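Local coordinates for photosystem II stability/assembly factor HCF136 (Cyanidioschyzon merolae, PDB 5OJ3), which is probably essential for photosystem II biogenesis, being required to assemble an early intermediate that includes D2 and cytochrome b559, at residues Trp181-Pro187 / Glu211-Ala217. Sequence-based numbering, arbitrary orientation.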
ATOM      1  N   TRP A 181     -11.089  -0.244 -10.628  1.00 48.11           N
ATOM      2  CA  TRP A 181      -9.904  -0.367 -11.468  1.00 46.71           C
ATOM      3  C   TRP A 181      -8.989  -1.438 -10.889  1.00 45.76           C
ATOM      4  O   TRP A 181      -8.750  -1.462  -9.677  1.00 41.88           O
ATOM      5  CB  TRP A 181      -9.142   0.962 -11.562  1.00 46.89           C
ATOM      6  CG  TRP A 181      -9.927   2.106 -12.134  1.00 47.47           C
ATOM      7  CD1 TRP A 181     -10.954   2.776 -11.536  1.00 47.69           C
ATOM      8  CD2 TRP A 181      -9.724   2.736 -13.407  1.00 49.35           C
ATOM      9  NE1 TRP A 181     -11.412   3.775 -12.361  1.00 48.24           N
ATOM     10  CE2 TRP A 181     -10.674   3.770 -13.516  1.00 48.74           C
ATOM     11  CE3 TRP A 181      -8.836   2.520 -14.466  1.00 51.89           C
ATOM     12  CZ2 TRP A 181     -10.761   4.589 -14.641  1.00 48.98           C
ATOM     13  CZ3 TRP A 181      -8.926   3.335 -15.584  1.00 51.26           C
ATOM     14  CH2 TRP A 181      -9.881   4.356 -15.661  1.00 49.70           C
ATOM     15  N   VAL A 182      -8.478  -2.315 -11.753  1.00 48.19           N
ATOM     16  CA  VAL A 182      -7.553  -3.377 -11.368  1.00 50.02           C
ATOM     17  C   VAL A 182      -6.322  -3.290 -12.258  1.00 54.96           C
ATOM     18  O   VAL A 182      -6.430  -2.980 -13.450  1.00 58.45           O
ATOM     19  CB  VAL A 182      -8.199  -4.776 -11.486  1.00 50.45           C
ATOM     20  CG1 VAL A 182      -7.424  -5.802 -10.674  1.00 51.14           C
ATOM     21  CG2 VAL A 182      -9.647  -4.738 -11.045  1.00 51.18           C
ATOM     22  N   ILE A 183      -5.147  -3.553 -11.680  1.00 57.77           N
ATOM     23  CA  ILE A 183      -3.920  -3.675 -12.454  1.00 62.36           C
ATOM     24  C   ILE A 183      -3.199  -4.947 -12.029  1.00 68.80           C
ATOM     25  O   ILE A 183      -3.436  -5.496 -10.950  1.00 68.44           O
ATOM     26  CB  ILE A 183      -2.982  -2.452 -12.313  1.00 57.91           C
ATOM     27  CG1 ILE A 183      -2.283  -2.444 -10.953  1.00 55.52           C
ATOM     28  CG2 ILE A 183      -3.741  -1.155 -12.541  1.00 55.87           C
ATOM     29  CD1 ILE A 183      -1.580  -1.139 -10.649  1.00 41.51           C
ATOM     30  N   GLY A 184      -2.305  -5.417 -12.900  1.00 76.01           N
ATOM     31  CA  GLY A 184      -1.605  -6.660 -12.663  1.00 79.37           C
ATOM     32  C   GLY A 184      -0.230  -6.673 -13.299  1.00 83.31           C
ATOM     33  O   GLY A 184       0.191  -5.709 -13.940  1.00 84.10           O
ATOM     34  N   LYS A 185       0.472  -7.793 -13.110  1.00 79.75           N
ATOM     35  CA  LYS A 185       1.796  -8.016 -13.673  1.00 77.38           C
ATOM     36  C   LYS A 185       1.812  -9.310 -14.477  1.00 76.85           C
ATOM     37  O   LYS A 185       1.291 -10.331 -14.009  1.00 72.94           O
ATOM     38  CB  LYS A 185       2.867  -8.084 -12.574  1.00 76.11           C
ATOM     39  CG  LYS A 185       4.097  -8.900 -12.956  1.00 77.84           C
ATOM     40  CD  LYS A 185       5.198  -8.793 -11.913  1.00 75.99           C
ATOM     41  CE  LYS A 185       5.768  -7.384 -11.851  1.00 73.56           C
ATOM     42  NZ  LYS A 185       6.853  -7.300 -10.834  1.00 72.95           N
ATOM     43  N   PRO A 186       2.391  -9.308 -15.696  1.00 80.12           N
ATOM     44  CA  PRO A 186       2.881  -8.220 -16.553  1.00 81.08           C
ATOM     45  C   PRO A 186       1.862  -7.099 -16.776  1.00 78.53           C
ATOM     46  O   PRO A 186       0.689  -7.309 -16.471  1.00 76.52           O
ATOM     47  CB  PRO A 186       3.188  -8.950 -17.862  1.00 83.71           C
ATOM     48  CG  PRO A 186       3.692 -10.259 -17.404  1.00 85.51           C
ATOM     49  CD  PRO A 186       2.868 -10.615 -16.183  1.00 83.53           C
ATOM     50  N   PRO A 187       2.302  -5.932 -17.299  1.00 79.85           N
ATOM     51  CA  PRO A 187       1.406  -4.765 -17.348  1.00 77.32           C
ATOM     52  C   PRO A 187       0.037  -5.062 -17.941  1.00 77.66           C
ATOM     53  O   PRO A 187      -0.099  -5.306 -19.143  1.00 80.70           O
ATOM     54  CB  PRO A 187       2.182  -3.772 -18.221  1.00 77.55           C
ATOM     55  CG  PRO A 187       3.608  -4.114 -17.990  1.00 79.32           C
ATOM     56  CD  PRO A 187       3.664  -5.601 -17.761  1.00 81.61           C
ATOM     57  N   GLU A 211       6.320  -0.560 -15.016  1.00 75.18           N
ATOM     58  CA  GLU A 211       5.037  -1.230 -15.138  1.00 74.69           C
ATOM     59  C   GLU A 211       4.088  -0.719 -14.063  1.00 68.33           C
ATOM     60  O   GLU A 211       4.531  -0.179 -13.041  1.00 65.52           O
ATOM     61  CB  GLU A 211       5.190  -2.756 -15.024  1.00 82.42           C
ATOM     62  CG  GLU A 211       5.641  -3.261 -13.670  1.00 86.35           C
ATOM     63  CD  GLU A 211       7.079  -3.736 -13.681  1.00 93.50           C
ATOM     64  OE1 GLU A 211       7.887  -3.175 -14.450  1.00 94.94           O
ATOM     65  OE2 GLU A 211       7.399  -4.679 -12.928  1.00 97.03           O
ATOM     66  N   PRO A 212       2.776  -0.850 -14.267  1.00 45.12           N
ATOM     67  CA  PRO A 212       1.819  -0.319 -13.286  1.00 43.14           C
ATOM     68  C   PRO A 212       2.051  -0.894 -11.897  1.00 40.37           C
ATOM     69  O   PRO A 212       2.224  -2.102 -11.722  1.00 39.61           O
ATOM     70  CB  PRO A 212       0.461  -0.744 -13.854  1.00 45.36           C
ATOM     71  CG  PRO A 212       0.694  -0.856 -15.314  1.00 48.46           C
ATOM     72  CD  PRO A 212       2.097  -1.368 -15.468  1.00 47.73           C
ATOM     73  N   LEU A 213       2.061  -0.008 -10.907  1.00 38.48           N
ATOM     74  CA  LEU A 213       2.301  -0.376  -9.521  1.00 36.90           C
ATOM     75  C   LEU A 213       1.157  -0.014  -8.592  1.00 35.51           C
ATOM     76  O   LEU A 213       0.902  -0.748  -7.634  1.00 33.36           O
ATOM     77  CB  LEU A 213       3.590   0.289  -9.013  1.00 33.88           C
ATOM     78  CG  LEU A 213       4.121  -0.151  -7.649  1.00 32.21           C
ATOM     79  CD1 LEU A 213       4.296  -1.658  -7.612  1.00 32.37           C
ATOM     80  CD2 LEU A 213       5.434   0.544  -7.348  1.00 30.84           C
ATOM     81  N   LEU A 214       0.454   1.085  -8.853  1.00 36.60           N
ATOM     82  CA  LEU A 214      -0.641   1.520  -7.994  1.00 37.44           C
ATOM     83  C   LEU A 214      -1.643   2.288  -8.839  1.00 37.53           C
ATOM     84  O   LEU A 214      -1.275   3.261  -9.503  1.00 37.62           O
ATOM     85  CB  LEU A 214      -0.124   2.396  -6.850  1.00 37.63           C
ATOM     86  CG  LEU A 214      -1.148   2.861  -5.814  1.00 35.74           C
ATOM     87  CD1 LEU A 214      -1.747   1.673  -5.077  1.00 37.09           C
ATOM     88  CD2 LEU A 214      -0.517   3.843  -4.838  1.00 33.77           C
ATOM     89  N   VAL A 215      -2.896   1.847  -8.821  1.00 37.46           N
ATOM     90  CA  VAL A 215      -3.992   2.600  -9.415  1.00 37.27           C
ATOM     91  C   VAL A 215      -4.904   3.062  -8.288  1.00 35.00           C
ATOM     92  O   VAL A 215      -5.039   2.395  -7.254  1.00 34.19           O
ATOM     93  CB  VAL A 215      -4.769   1.783 -10.474  1.00 38.31           C
ATOM     94  CG1 VAL A 215      -5.793   0.862  -9.822  1.00 37.82           C
ATOM     95  CG2 VAL A 215      -5.444   2.715 -11.474  1.00 38.74           C
ATOM     96  N   THR A 216      -5.507   4.233  -8.477  1.00 35.20           N
ATOM     97  CA  THR A 216      -6.372   4.832  -7.467  1.00 36.77           C
ATOM     98  C   THR A 216      -7.549   5.481  -8.175  1.00 40.00           C
ATOM     99  O   THR A 216      -7.359   6.379  -9.001  1.00 42.01           O
ATOM    100  CB  THR A 216      -5.617   5.867  -6.622  1.00 36.02           C
ATOM    101  OG1 THR A 216      -4.274   5.419  -6.390  1.00 36.19           O
ATOM    102  CG2 THR A 216      -6.315   6.075  -5.287  1.00 32.58           C
ATOM    103  N   ALA A 217      -8.758   5.026  -7.858  1.00 40.41           N
ATOM    104  CA  ALA A 217      -9.956   5.542  -8.502  1.00 39.57           C
ATOM    105  C   ALA A 217     -10.325   6.895  -7.906  1.00 38.68           C
ATOM    106  O   ALA A 217     -10.450   7.033  -6.685  1.00 35.97           O
ATOM    107  CB  ALA A 217     -11.109   4.552  -8.347  1.00 42.00           C
TER
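Ile183 reaches across to Val215 and Pro212, and these side chains form the middle of the contact. Its CG2 methyl packs on Val215 CB at 3.7 Å, the two side chains passing alongside in opposite directions. A chi1 of 74° sets CG1 in the cleft between N and C, which sends CD1 on toward the other strand. CD1 then lies over the Leu213-Leu214 peptide and 3.8 Å from Pro212 CB. Val215 CG1 also meets Trp181 CB at 3.8 Å. Beyond it, Trp181 CD1 touches Ala217 CB at 3.7 Å. At the far end Pro187 lies roughly at right angles to Pro212, with Pro187 CB 3.7 Å from Pro212 CD. Lys185 bends at chi3 to bring NZ 3.4 Å from Glu211 OE2, a salt bridge at the more exposed end.

The segments belong to neighbouring blades of the seven-bladed beta-propeller. They run nearly antiparallel, at 162°, and their axes approach to 6.9 Å. Leu213 and Leu214 form a classic beta bulge facing strand 222-227. No hydrogen bond joins the two segments. They meet by apolar packing and one charged pair, and the blades are also joined alongside by the Ala217 N to Ser174 OG hydrogen bond.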